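Local coordinates for phosphotriesterase homology protein (Escherichia coli, PDB 1BF6) that uses two zinc ions per subunit to hydrolyse phosphorylated glyceryl acetates, and also cleaves aromatic acetates and propionates, at residues Arg60-Met65 with Asp113-Lys118; Arg95-Leu100 with Phe140-Leu145; Met163-Leu168 with Leu196-Leu201; Lys220-Leu225 with Pro266-Ser271. All coordinates share one frame; numbering follows the deposited sequence.

Contact 1 of 4, residues Arg60-Met65 with Asp113-Lys118; sequences RNAQFM and DGTELK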
loop_
_atom_site.group_PDB
_atom_site.type_symbol
_atom_site.label_atom_id
_atom_site.label_comp_id
_atom_site.label_asym_id
_atom_site.label_seq_id
_atom_site.Cartn_x
_atom_site.Cartn_y
_atom_site.Cartn_z
ATOM N N ARG A 60 -12.194 7.101 1.396
ATOM C CA ARG A 60 -11.123 8.094 1.394
ATOM C C ARG A 60 -11.650 9.459 1.836
ATOM O O ARG A 60 -12.820 9.790 1.625
ATOM C CB ARG A 60 -10.508 8.204 -0.015
ATOM C CG ARG A 60 -9.278 9.137 -0.134
ATOM C CD ARG A 60 -8.828 9.285 -1.603
ATOM N NE ARG A 60 -9.834 10.005 -2.384
ATOM C CZ ARG A 60 -10.081 9.807 -3.679
ATOM N NH1 ARG A 60 -9.389 8.916 -4.376
ATOM N NH2 ARG A 60 -11.080 10.459 -4.258
ATOM N N ASN A 61 -10.773 10.251 2.443
ATOM C CA ASN A 61 -11.115 11.584 2.905
ATOM C C ASN A 61 -9.894 12.466 2.710
ATOM O O ASN A 61 -9.035 12.562 3.596
ATOM C CB ASN A 61 -11.501 11.549 4.383
ATOM C CG ASN A 61 -12.181 12.816 4.844
ATOM O OD1 ASN A 61 -13.145 12.752 5.602
ATOM N ND2 ASN A 61 -11.678 13.974 4.421
ATOM N N ALA A 62 -9.833 13.126 1.555
ATOM C CA ALA A 62 -8.719 14.001 1.214
ATOM C C ALA A 62 -8.485 15.116 2.234
ATOM O O ALA A 62 -7.343 15.394 2.591
ATOM C CB ALA A 62 -8.924 14.599 -0.192
ATOM N N GLN A 63 -9.556 15.729 2.727
ATOM C CA GLN A 63 -9.416 16.817 3.687
ATOM C C GLN A 63 -8.739 16.349 4.976
ATOM O O GLN A 63 -7.854 17.025 5.505
ATOM C CB GLN A 63 -10.769 17.453 3.996
ATOM C CG GLN A 63 -10.640 18.764 4.720
ATOM C CD GLN A 63 -9.811 19.768 3.946
ATOM O OE1 GLN A 63 -10.161 20.139 2.824
ATOM N NE2 GLN A 63 -8.700 20.199 4.526
ATOM N N PHE A 64 -9.130 15.163 5.430
ATOM C CA PHE A 64 -8.585 14.548 6.638
ATOM C C PHE A 64 -7.084 14.366 6.476
ATOM O O PHE A 64 -6.316 14.609 7.412
ATOM C CB PHE A 64 -9.248 13.186 6.834
ATOM C CG PHE A 64 -8.900 12.506 8.130
ATOM C CD1 PHE A 64 -7.718 11.784 8.264
ATOM C CD2 PHE A 64 -9.797 12.529 9.196
ATOM C CE1 PHE A 64 -7.438 11.089 9.440
ATOM C CE2 PHE A 64 -9.529 11.840 10.373
ATOM C CZ PHE A 64 -8.354 11.122 10.493
ATOM N N MET A 65 -6.673 13.917 5.286
ATOM C CA MET A 65 -5.255 13.705 4.994
ATOM C C MET A 65 -4.504 15.037 4.911
ATOM O O MET A 65 -3.370 15.143 5.388
ATOM C CB MET A 65 -5.080 12.880 3.713
ATOM C CG MET A 65 -5.688 11.474 3.809
ATOM S SD MET A 65 -5.296 10.365 2.448
ATOM C CE MET A 65 -6.416 10.986 1.167
ATOM N N ASP A 113 -11.682 14.374 -4.008
ATOM C CA ASP A 113 -12.692 14.792 -3.041
ATOM C C ASP A 113 -12.957 16.291 -2.941
ATOM O O ASP A 113 -13.256 16.810 -1.858
ATOM C CB ASP A 113 -12.367 14.197 -1.660
ATOM C CG ASP A 113 -12.112 12.693 -1.712
ATOM O OD1 ASP A 113 -12.823 11.979 -2.457
ATOM O OD2 ASP A 113 -11.188 12.210 -1.015
ATOM N N GLY A 114 -12.849 16.985 -4.072
ATOM C CA GLY A 114 -13.111 18.413 -4.095
ATOM C C GLY A 114 -12.042 19.286 -3.469
ATOM O O GLY A 114 -12.277 20.466 -3.235
ATOM N N THR A 115 -10.862 18.725 -3.223
ATOM C CA THR A 115 -9.771 19.485 -2.622
ATOM C C THR A 115 -8.641 19.707 -3.626
ATOM O O THR A 115 -8.663 19.186 -4.746
ATOM C CB THR A 115 -9.166 18.753 -1.376
ATOM O OG1 THR A 115 -8.452 17.584 -1.802
ATOM C CG2 THR A 115 -10.254 18.329 -0.404
ATOM N N GLU A 116 -7.618 20.419 -3.170
ATOM C CA GLU A 116 -6.435 20.720 -3.963
ATOM C C GLU A 116 -5.486 19.510 -4.010
ATOM O O GLU A 116 -4.584 19.460 -4.846
ATOM C CB GLU A 116 -5.714 21.941 -3.372
ATOM C CG GLU A 116 -5.101 21.724 -1.960
ATOM C CD GLU A 116 -6.019 22.107 -0.788
ATOM O OE1 GLU A 116 -7.268 22.142 -0.941
ATOM O OE2 GLU A 116 -5.471 22.370 0.311
ATOM N N LEU A 117 -5.687 18.539 -3.118
ATOM C CA LEU A 117 -4.845 17.339 -3.080
ATOM C C LEU A 117 -5.106 16.462 -4.313
ATOM O O LEU A 117 -6.250 16.325 -4.749
ATOM C CB LEU A 117 -5.112 16.533 -1.786
ATOM C CG LEU A 117 -4.273 15.271 -1.510
ATOM C CD1 LEU A 117 -2.780 15.629 -1.488
ATOM C CD2 LEU A 117 -4.673 14.621 -0.189
ATOM N N LYS A 118 -4.042 15.878 -4.870
ATOM C CA LYS A 118 -4.150 15.008 -6.041
ATOM C C LYS A 118 -3.642 13.624 -5.710
ATOM O O LYS A 118 -2.768 13.472 -4.854
ATOM C CB LYS A 118 -3.310 15.559 -7.208
ATOM C CG LYS A 118 -3.765 16.907 -7.740
ATOM C CD LYS A 118 -2.760 17.474 -8.723
ATOM C CE LYS A 118 -3.172 18.865 -9.193
ATOM N NZ LYS A 118 -3.270 19.812 -8.049
HETATM O O HOH W 1 -13.898 9.852 -0.832
HETATM O O HOH W 2 -6.433 22.251 3.569
HETATM O O HOH W 3 -9.234 21.788 0.980
#
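Arg-60 grips Asp-113 side-on in a two-pronged salt bridge that joins the start of helix 62-72 to the loop after helix 97-109, on the outer layer of a TIM barrel. The arginine CB lies 4.2 Å from Asp-113 OD2. With CG anti to the backbone N (chi1 -175°), the chain runs past this oxygen, CG at 3.7 Å from Asp-113 OD2 and CD passing the same atom, and a bend at chi3 sets the head group beside the carboxylate. NE donates an almost straight hydrogen bond of 2.9 Å to Asp-113 OD2, reaching it on the syn side but tilted from the carboxylate plane. NH2 donates to Asp-113 OD1, also at 2.9 Å, from farther above that plane (50°), the guanidinium and carboxylate planes standing 45° apart. NH2 has a second acid partner in Glu-107, and NH1 donates to Cys-79 O, which together fix the rotation of the group. An alanine here would lose these donors, and Asp-113 and Glu-107 would probably be left without their shared positive mate. Asp-113 OD2 also takes the first-turn amide Ala-62 N (3.0 Å) on its anti side, close to the helix N-terminus, which would be expected to steady the negative charge. Ala-62 CB rests 3.4 Å from Thr-115 OG1; that oxygen accepts from Leu-117 N in an ST turn and is hydrogen-bonded to Ile-112 O. Leu-117 CD2 packs on Ala-62 CB and Met-65 CE. Beside the salt bridge, one water donates to both Arg-60 O (2.7 Å) and Asp-113 OD1 (2.9 Å).

Contact 2 of 4, residues Arg95-Leu100 with Phe140-Leu145; sequences RSVQEL and FIAAAL
Val-97 sets CG1 between the backbone N and the carbonyl carbon (chi1 63°), which leaves CG2 anti to the backbone N and brings this methyl against Ala-142. Ile-141 likewise has its CG2 anti to the backbone N, with CG1 anti to the carbonyl carbon (chi1 -67°), and the two branch methyls meet: Val-97 CG2 is 3.9 Å from Ile-141 CG2. The same valine methyl presses on the backbone of the second helix, 3.6 Å from Ala-142 N, and lies 3.8 Å from Ala-142 CB. Leu-145, one turn further on, closes the group with CD1 at 4.2 Å from Val-97 CG2. A single methyl thus meets three residues of helix 134-150. The small side chain of Ala-142 lets the backbones come near, Val-97 CA to Ala-142 CA being 5.4 Å. This is side-by-side packing of two helices on the outside of the TIM barrel, helix 97-109 following strand 75-80 and helix 134-150 following strand 122-126. Leu-100, a turn along from Val-97, adds its CB at 3.8 Å from Ala-142 CB, and Met-104 continues the same line. Another side of helix 134-150 faces the barrel, where Ala-143 packs on Ile-122 and Ile-125. Helix 97-109 begins at a capping box: Glu-99 N donates to Ser-96 OG at 3.2 Å, and Ser-96 N returns a bond to the anti lone pair of Glu-99 OE1. Just ahead of this cap, Arg-95 O accepts a hydrogen bond from Lys-138 NZ, a polar tie from the lead-in of helix 97-109 to helix 134-150.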
loop_
_atom_site.group_PDB
_atom_site.type_symbol
_atom_site.label_atom_id
_atom_site.label_comp_id
_atom_site.label_asym_id
_atom_site.label_seq_id
_atom_site.Cartn_x
_atom_site.Cartn_y
_atom_site.Cartn_z
ATOM N N ARG A 95 -20.024 1.186 -16.030
ATOM C CA ARG A 95 -19.166 2.138 -16.736
ATOM C C ARG A 95 -18.213 1.334 -17.627
ATOM O O ARG A 95 -18.014 0.133 -17.418
ATOM C CB ARG A 95 -18.379 3.011 -15.753
ATOM C CG ARG A 95 -19.245 4.040 -15.073
ATOM C CD ARG A 95 -18.485 4.868 -14.087
ATOM N NE ARG A 95 -19.398 5.673 -13.286
ATOM C CZ ARG A 95 -19.023 6.490 -12.308
ATOM N NH1 ARG A 95 -17.737 6.625 -12.000
ATOM N NH2 ARG A 95 -19.939 7.147 -11.610
ATOM N N SER A 96 -17.693 1.968 -18.672
ATOM C CA SER A 96 -16.759 1.287 -19.564
ATOM C C SER A 96 -15.364 1.414 -18.954
ATOM O O SER A 96 -15.108 2.322 -18.149
ATOM C CB SER A 96 -16.747 1.961 -20.935
ATOM O OG SER A 96 -16.132 3.243 -20.849
ATOM N N VAL A 97 -14.462 0.535 -19.376
ATOM C CA VAL A 97 -13.083 0.570 -18.897
ATOM C C VAL A 97 -12.458 1.958 -19.143
ATOM O O VAL A 97 -11.682 2.444 -18.324
ATOM C CB VAL A 97 -12.245 -0.584 -19.528
ATOM C CG1 VAL A 97 -12.153 -0.432 -21.043
ATOM C CG2 VAL A 97 -10.857 -0.649 -18.908
ATOM N N GLN A 98 -12.859 2.624 -20.234
ATOM C CA GLN A 98 -12.355 3.964 -20.561
ATOM C C GLN A 98 -12.823 5.002 -19.537
ATOM O O GLN A 98 -12.077 5.914 -19.168
ATOM C CB GLN A 98 -12.815 4.411 -21.966
ATOM C CG GLN A 98 -12.128 3.711 -23.125
ATOM C CD GLN A 98 -12.740 2.367 -23.464
ATOM O OE1 GLN A 98 -13.843 2.016 -23.011
ATOM N NE2 GLN A 98 -12.024 1.598 -24.275
ATOM N N GLU A 99 -14.074 4.891 -19.103
ATOM C CA GLU A 99 -14.594 5.830 -18.116
ATOM C C GLU A 99 -13.864 5.624 -16.780
ATOM O O GLU A 99 -13.510 6.598 -16.106
ATOM C CB GLU A 99 -16.109 5.664 -17.957
ATOM C CG GLU A 99 -16.924 6.254 -19.122
ATOM C CD GLU A 99 -18.388 5.845 -19.099
ATOM O OE1 GLU A 99 -18.679 4.676 -18.796
ATOM O OE2 GLU A 99 -19.250 6.694 -19.401
ATOM N N LEU A 100 -13.602 4.363 -16.426
ATOM C CA LEU A 100 -12.887 4.061 -15.176
ATOM C C LEU A 100 -11.477 4.685 -15.234
ATOM O O LEU A 100 -11.061 5.375 -14.300
ATOM C CB LEU A 100 -12.821 2.548 -14.927
ATOM C CG LEU A 100 -14.168 1.826 -14.709
ATOM C CD1 LEU A 100 -13.955 0.346 -14.470
ATOM C CD2 LEU A 100 -14.958 2.463 -13.561
ATOM N N PHE A 140 -8.091 -3.555 -13.388
ATOM C CA PHE A 140 -6.659 -3.626 -13.664
ATOM C C PHE A 140 -6.326 -3.091 -15.072
ATOM O O PHE A 140 -5.291 -2.450 -15.272
ATOM C CB PHE A 140 -6.141 -5.047 -13.477
ATOM C CG PHE A 140 -5.628 -5.322 -12.084
ATOM C CD1 PHE A 140 -6.508 -5.436 -11.010
ATOM C CD2 PHE A 140 -4.257 -5.417 -11.836
ATOM C CE1 PHE A 140 -6.035 -5.636 -9.702
ATOM C CE2 PHE A 140 -3.774 -5.619 -10.532
ATOM C CZ PHE A 140 -4.667 -5.727 -9.463
ATOM N N ILE A 141 -7.207 -3.327 -16.044
ATOM C CA ILE A 141 -6.963 -2.809 -17.397
ATOM C C ILE A 141 -7.072 -1.280 -17.384
ATOM O O ILE A 141 -6.249 -0.583 -17.988
ATOM C CB ILE A 141 -7.912 -3.446 -18.440
ATOM C CG1 ILE A 141 -7.575 -4.926 -18.568
ATOM C CG2 ILE A 141 -7.755 -2.746 -19.806
ATOM C CD1 ILE A 141 -8.614 -5.760 -19.267
ATOM N N ALA A 142 -8.056 -0.758 -16.649
ATOM C CA ALA A 142 -8.246 0.676 -16.521
ATOM C C ALA A 142 -7.017 1.286 -15.846
ATOM O O ALA A 142 -6.578 2.368 -16.217
ATOM C CB ALA A 142 -9.498 0.974 -15.700
ATOM N N ALA A 143 -6.478 0.583 -14.850
ATOM C CA ALA A 143 -5.296 1.052 -14.124
ATOM C C ALA A 143 -4.120 1.159 -15.104
ATOM O O ALA A 143 -3.420 2.170 -15.124
ATOM C CB ALA A 143 -4.964 0.093 -12.973
ATOM N N ALA A 144 -3.972 0.139 -15.950
ATOM C CA ALA A 144 -2.930 0.093 -16.965
ATOM C C ALA A 144 -3.089 1.323 -17.862
ATOM O O ALA A 144 -2.139 2.079 -18.048
ATOM C CB ALA A 144 -3.046 -1.181 -17.765
ATOM N N LEU A 145 -4.308 1.571 -18.349
ATOM C CA LEU A 145 -4.568 2.730 -19.208
ATOM C C LEU A 145 -4.219 4.047 -18.530
ATOM O O LEU A 145 -3.604 4.923 -19.148
ATOM C CB LEU A 145 -6.034 2.762 -19.656
ATOM C CG LEU A 145 -6.473 1.539 -20.465
ATOM C CD1 LEU A 145 -7.943 1.685 -20.893
ATOM C CD2 LEU A 145 -5.551 1.365 -21.682
#

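Contact 3 of 4, residues Met163-Leu168 with Leu196-Leu201; sequences MGLEQL and LKMIDL. With SO4 (sulfate ion), chain E.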
loop_
_atom_site.group_PDB
_atom_site.type_symbol
_atom_site.label_atom_id
_atom_site.label_comp_id
_atom_site.label_asym_id
_atom_site.label_seq_id
_atom_site.Cartn_x
_atom_site.Cartn_y
_atom_site.Cartn_z
ATOM N N MET A 163 -2.482 -14.638 -6.406
ATOM C CA MET A 163 -2.659 -13.983 -7.708
ATOM C C MET A 163 -1.694 -12.868 -8.118
ATOM O O MET A 163 -1.921 -12.208 -9.133
ATOM C CB MET A 163 -4.108 -13.479 -7.861
ATOM C CG MET A 163 -5.179 -14.505 -7.467
ATOM S SD MET A 163 -4.936 -16.118 -8.189
ATOM C CE MET A 163 -5.507 -15.789 -9.859
ATOM N N GLY A 164 -0.615 -12.670 -7.359
ATOM C CA GLY A 164 0.348 -11.638 -7.696
ATOM C C GLY A 164 0.937 -11.791 -9.092
ATOM O O GLY A 164 0.970 -10.820 -9.851
ATOM N N LEU A 165 1.377 -12.994 -9.447
ATOM C CA LEU A 165 1.957 -13.220 -10.768
ATOM C C LEU A 165 0.926 -12.946 -11.876
ATOM O O LEU A 165 1.265 -12.368 -12.919
ATOM C CB LEU A 165 2.534 -14.634 -10.877
ATOM C CG LEU A 165 3.824 -14.874 -10.067
ATOM C CD1 LEU A 165 4.168 -16.361 -10.057
ATOM C CD2 LEU A 165 4.968 -14.055 -10.660
ATOM N N GLU A 166 -0.334 -13.304 -11.609
ATOM C CA GLU A 166 -1.439 -13.087 -12.551
ATOM C C GLU A 166 -1.700 -11.597 -12.747
ATOM O O GLU A 166 -1.987 -11.149 -13.869
ATOM C CB GLU A 166 -2.715 -13.786 -12.062
ATOM C CG GLU A 166 -2.719 -15.304 -12.261
ATOM C CD GLU A 166 -1.998 -16.077 -11.167
ATOM O OE1 GLU A 166 -1.493 -15.469 -10.198
ATOM O OE2 GLU A 166 -1.949 -17.313 -11.279
ATOM N N GLN A 167 -1.588 -10.827 -11.663
ATOM C CA GLN A 167 -1.775 -9.380 -11.733
ATOM C C GLN A 167 -0.694 -8.776 -12.627
ATOM O O GLN A 167 -0.965 -7.867 -13.406
ATOM C CB GLN A 167 -1.639 -8.724 -10.355
ATOM C CG GLN A 167 -2.686 -9.109 -9.318
ATOM C CD GLN A 167 -2.482 -8.379 -7.995
ATOM O OE1 GLN A 167 -1.435 -7.779 -7.760
ATOM N NE2 GLN A 167 -3.494 -8.405 -7.142
ATOM N N LEU A 168 0.544 -9.247 -12.460
ATOM C CA LEU A 168 1.674 -8.727 -13.236
ATOM C C LEU A 168 1.556 -9.061 -14.719
ATOM O O LEU A 168 1.852 -8.212 -15.566
ATOM C CB LEU A 168 3.006 -9.239 -12.671
ATOM C CG LEU A 168 3.365 -8.779 -11.245
ATOM C CD1 LEU A 168 4.741 -9.327 -10.877
ATOM C CD2 LEU A 168 3.353 -7.262 -11.160
ATOM N N LEU A 196 10.017 -14.525 -5.654
ATOM C CA LEU A 196 11.225 -14.550 -6.481
ATOM C C LEU A 196 10.863 -14.366 -7.961
ATOM O O LEU A 196 11.542 -13.637 -8.697
ATOM C CB LEU A 196 11.985 -15.863 -6.269
ATOM C CG LEU A 196 12.601 -16.024 -4.875
ATOM C CD1 LEU A 196 13.201 -17.404 -4.743
ATOM C CD2 LEU A 196 13.643 -14.940 -4.644
ATOM N N LYS A 197 9.756 -14.980 -8.370
ATOM C CA LYS A 197 9.281 -14.870 -9.745
ATOM C C LYS A 197 8.823 -13.452 -10.040
ATOM O O LYS A 197 9.174 -12.888 -11.083
ATOM C CB LYS A 197 8.163 -15.884 -10.009
ATOM C CG LYS A 197 8.687 -17.316 -10.019
ATOM C CD LYS A 197 7.593 -18.355 -10.176
ATOM C CE LYS A 197 8.178 -19.758 -10.157
ATOM N NZ LYS A 197 7.101 -20.787 -10.211
ATOM N N MET A 198 8.099 -12.846 -9.102
ATOM C CA MET A 198 7.624 -11.478 -9.289
ATOM C C MET A 198 8.787 -10.512 -9.428
ATOM O O MET A 198 8.782 -9.644 -10.307
ATOM C CB MET A 198 6.700 -11.042 -8.142
ATOM C CG MET A 198 5.383 -11.801 -8.104
ATOM S SD MET A 198 4.260 -11.197 -6.846
ATOM C CE MET A 198 4.661 -12.270 -5.503
ATOM N N ILE A 199 9.795 -10.673 -8.569
ATOM C CA ILE A 199 10.974 -9.822 -8.628
ATOM C C ILE A 199 11.724 -10.065 -9.958
ATOM O O ILE A 199 12.223 -9.126 -10.569
ATOM C CB ILE A 199 11.905 -10.078 -7.402
ATOM C CG1 ILE A 199 11.224 -9.568 -6.122
ATOM C CG2 ILE A 199 13.279 -9.412 -7.614
ATOM C CD1 ILE A 199 11.990 -9.894 -4.832
ATOM N N ASP A 200 11.744 -11.315 -10.416
ATOM C CA ASP A 200 12.408 -11.667 -11.663
ATOM C C ASP A 200 11.749 -10.973 -12.862
ATOM O O ASP A 200 12.420 -10.638 -13.831
ATOM C CB ASP A 200 12.418 -13.179 -11.863
ATOM C CG ASP A 200 13.368 -13.609 -12.967
ATOM O OD1 ASP A 200 14.581 -13.368 -12.815
ATOM O OD2 ASP A 200 12.901 -14.166 -13.985
ATOM N N LEU A 201 10.438 -10.752 -12.784
ATOM C CA LEU A 201 9.705 -10.069 -13.853
ATOM C C LEU A 201 9.959 -8.561 -13.797
ATOM O O LEU A 201 9.558 -7.827 -14.702
ATOM C CB LEU A 201 8.195 -10.347 -13.757
ATOM C CG LEU A 201 7.689 -11.776 -13.995
ATOM C CD1 LEU A 201 6.167 -11.827 -13.796
ATOM C CD2 LEU A 201 8.065 -12.252 -15.400
HETATM S S SO4 E . -1.238 -18.333 -5.407
HETATM O O1 SO4 E . -2.087 -19.353 -4.797
HETATM O O2 SO4 E . -2.082 -17.422 -6.300
HETATM O O3 SO4 E . -0.546 -17.423 -4.354
HETATM O O4 SO4 E . -0.125 -19.024 -6.195
#
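Apolar packing joins Leu-165 and Leu-168 of helix 164-173 to Met-198 and Leu-201 of segment 196-201. The two helical segments run nearly parallel, 17° apart with axes 10.0 Å from each other, as neighbouring helices of a TIM barrel. Leu-165 CD2 crosses the methionine chain obliquely and presses unusually close, 3.4 Å from Met-198 CG. Leu-168 comes at about a right angle, its CD1 3.8 Å from Met-198 CG; both leucine methyls touch the same methylene, from directions roughly at right angles. Leu-201 CD1 fills in beside them, 4.0 Å from Leu-165 CD2. Lys-197 contributes its aliphatic part, with CB 3.7 Å from Leu-165 CD2, while its extended chain leads the amine away. Met-198 bends at chi3, and its sulfur lies over the glycine backbone, SD to Gly-164 CA 4.0 Å.

The polar interaction is with a sulfate, probably from the crystallisation liquor: Met-163 N, at the N-cap of helix 164-173, donates to sulfate O2 at 2.8 Å, and Lys-189 NZ also binds this ion. The interhelical contact rests on methyl and methylene surfaces, whereas the helix start offers an amide that, with the helix dipole, may attract negative charge, as the bound sulfate suggests.

Contact 4 of 4, residues Lys220-Leu225 with Pro266-Ser271; sequences KRIAML and PQLRQS
Helices 220-225 and 266-270 cross at -52°, their axes 10.6 Å apart at closest approach, with Ile-222 facing Leu-268. The second segment starts at a kink, since Pro-266 has no N-H to give to the preceding turn. Ile-222 carries the contact with three carbons. CD1 reaches the foot of the glutamine chain, 3.9 Å from Gln-267 CB. CG1 and CG2 both flank Leu-268 CD1, CG1 at 4.0 Å from it, the two side chains sliding past each other in opposite directions. CG2 also reaches the serine hydroxyl, 3.6 Å from Ser-271 OG. A glycine in its place would remove all these contacts, and Leu-268 CD1 would probably be left with a gap beside it. Leu-268 has CG anti to the backbone N (chi1 -169°), which spreads its branches between the two residues it meets; CD2 lies 4.0 Å from Leu-225 CD1. Ser-271 OG donates back to Leu-268 O at 2.7 Å and is also hydrogen-bonded to His-226 NE2, a polar tie to helix 218-230 beside the apolar patch. Phe-264, one turn before Leu-268, extends that patch over Ile-222 and Leu-225. Such aliphatic packing between neighbouring helices is typical of the outer layer of a TIM barrel, here around the strands 204-207 and 237-239.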
loop_
_atom_site.group_PDB
_atom_site.type_symbol
_atom_site.label_atom_id
_atom_site.label_comp_id
_atom_site.label_asym_id
_atom_site.label_seq_id
_atom_site.Cartn_x
_atom_site.Cartn_y
_atom_site.Cartn_z
ATOM N N LYS A 220 8.259 -15.470 10.506
ATOM C CA LYS A 220 8.320 -16.020 9.160
ATOM C C LYS A 220 8.516 -14.927 8.110
ATOM O O LYS A 220 9.118 -15.178 7.072
ATOM C CB LYS A 220 7.099 -16.881 8.871
ATOM C CG LYS A 220 7.092 -18.159 9.680
ATOM C CD LYS A 220 5.993 -19.105 9.252
ATOM C CE LYS A 220 6.103 -20.410 10.037
ATOM N NZ LYS A 220 5.164 -21.455 9.543
ATOM N N ARG A 221 8.024 -13.721 8.391
ATOM C CA ARG A 221 8.224 -12.582 7.492
ATOM C C ARG A 221 9.737 -12.290 7.517
ATOM O O ARG A 221 10.365 -12.077 6.475
ATOM C CB ARG A 221 7.455 -11.336 7.977
ATOM C CG ARG A 221 5.923 -11.439 7.912
ATOM C CD ARG A 221 5.267 -10.106 8.251
ATOM N NE ARG A 221 3.822 -10.173 8.033
ATOM C CZ ARG A 221 2.939 -10.669 8.901
ATOM N NH1 ARG A 221 3.329 -11.130 10.086
ATOM N NH2 ARG A 221 1.668 -10.811 8.535
ATOM N N ILE A 222 10.320 -12.322 8.718
ATOM C CA ILE A 222 11.753 -12.081 8.886
ATOM C C ILE A 222 12.570 -13.127 8.119
ATOM O O ILE A 222 13.526 -12.771 7.424
ATOM C CB ILE A 222 12.141 -12.019 10.409
ATOM C CG1 ILE A 222 11.723 -10.656 10.976
ATOM C CG2 ILE A 222 13.638 -12.257 10.607
ATOM C CD1 ILE A 222 11.792 -10.560 12.492
ATOM N N ALA A 223 12.153 -14.393 8.185
ATOM C CA ALA A 223 12.846 -15.473 7.481
ATOM C C ALA A 223 12.804 -15.224 5.958
ATOM O O ALA A 223 13.801 -15.446 5.266
ATOM C CB ALA A 223 12.230 -16.809 7.819
ATOM N N MET A 224 11.660 -14.754 5.450
ATOM C CA MET A 224 11.540 -14.465 4.018
ATOM C C MET A 224 12.409 -13.270 3.655
ATOM O O MET A 224 13.051 -13.275 2.607
ATOM C CB MET A 224 10.078 -14.224 3.597
ATOM C CG MET A 224 9.235 -15.493 3.555
ATOM S SD MET A 224 7.832 -15.413 2.388
ATOM C CE MET A 224 6.742 -14.339 3.277
ATOM N N LEU A 225 12.463 -12.254 4.515
ATOM C CA LEU A 225 13.313 -11.103 4.218
ATOM C C LEU A 225 14.779 -11.544 4.117
ATOM O O LEU A 225 15.513 -11.070 3.254
ATOM C CB LEU A 225 13.134 -9.992 5.247
ATOM C CG LEU A 225 11.804 -9.244 5.149
ATOM C CD1 LEU A 225 11.674 -8.244 6.297
ATOM C CD2 LEU A 225 11.703 -8.527 3.788
ATOM N N PRO A 266 13.737 -3.668 14.908
ATOM C CA PRO A 266 14.746 -4.074 15.903
ATOM C C PRO A 266 14.955 -5.598 15.874
ATOM O O PRO A 266 16.085 -6.065 15.938
ATOM C CB PRO A 266 14.137 -3.596 17.212
ATOM C CG PRO A 266 13.537 -2.295 16.814
ATOM C CD PRO A 266 12.829 -2.664 15.489
ATOM N N GLN A 267 13.882 -6.375 15.697
ATOM C CA GLN A 267 13.997 -7.839 15.630
ATOM C C GLN A 267 14.735 -8.261 14.367
ATOM O O GLN A 267 15.486 -9.231 14.371
ATOM C CB GLN A 267 12.615 -8.520 15.687
ATOM C CG GLN A 267 11.886 -8.324 17.015
ATOM C CD GLN A 267 10.420 -8.778 16.990
ATOM O OE1 GLN A 267 9.834 -9.050 18.040
ATOM N NE2 GLN A 267 9.819 -8.825 15.804
ATOM N N LEU A 268 14.511 -7.514 13.285
ATOM C CA LEU A 268 15.163 -7.773 12.008
ATOM C C LEU A 268 16.674 -7.513 12.165
ATOM O O LEU A 268 17.497 -8.324 11.746
ATOM C CB LEU A 268 14.569 -6.858 10.931
ATOM C CG LEU A 268 14.945 -7.170 9.482
ATOM C CD1 LEU A 268 14.589 -8.614 9.160
ATOM C CD2 LEU A 268 14.217 -6.209 8.541
ATOM N N ARG A 269 17.034 -6.387 12.769
ATOM C CA ARG A 269 18.446 -6.076 12.986
ATOM C C ARG A 269 19.082 -7.128 13.912
ATOM O O ARG A 269 20.213 -7.574 13.685
ATOM C CB ARG A 269 18.622 -4.670 13.566
ATOM C CG ARG A 269 18.381 -3.536 12.570
ATOM C CD ARG A 269 18.868 -2.206 13.097
ATOM N NE ARG A 269 18.207 -1.854 14.353
ATOM C CZ ARG A 269 17.318 -0.874 14.497
ATOM N NH1 ARG A 269 16.993 -0.093 13.473
ATOM N NH2 ARG A 269 16.769 -0.659 15.689
ATOM N N GLN A 270 18.327 -7.573 14.915
ATOM C CA GLN A 270 18.824 -8.588 15.844
ATOM C C GLN A 270 19.111 -9.902 15.128
ATOM O O GLN A 270 20.084 -10.588 15.444
ATOM C CB GLN A 270 17.837 -8.795 17.005
ATOM C CG GLN A 270 17.791 -7.612 17.982
ATOM C CD GLN A 270 16.474 -7.509 18.754
ATOM O OE1 GLN A 270 15.708 -8.481 18.863
ATOM N NE2 GLN A 270 16.199 -6.319 19.283
ATOM N N SER A 271 18.300 -10.226 14.122
ATOM C CA SER A 271 18.494 -11.453 13.363
ATOM C C SER A 271 19.650 -11.347 12.366
ATOM O O SER A 271 19.969 -12.327 11.690
ATOM C CB SER A 271 17.205 -11.855 12.627
ATOM O OG SER A 271 16.872 -10.919 11.617
#

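The four contacts are spread around the outside of one barrel, with the zinc pair inside. Contacts 1 and 2 interleave along the chain: helix 97-109 enters contact 2 at its start and leads into the loop of contact 1, their centres 22 Å apart. Contacts 2 and 3 touch, Phe-140 CZ lying 3.7 Å from Gln-167 NE2, and Gln-167 NE2 is also hydrogen-bonded to His-157 O, the carbonyl of a zinc ligand. Contacts 3 and 4 come within about 7 Å at their nearest atoms, whereas contacts 1 and 4 lie across the chain, centres 36 Å apart. The side chain of Arg-60 in contact 1 and the Gly-164 position in contact 3 each lie about 12 Å from a bound zinc ion.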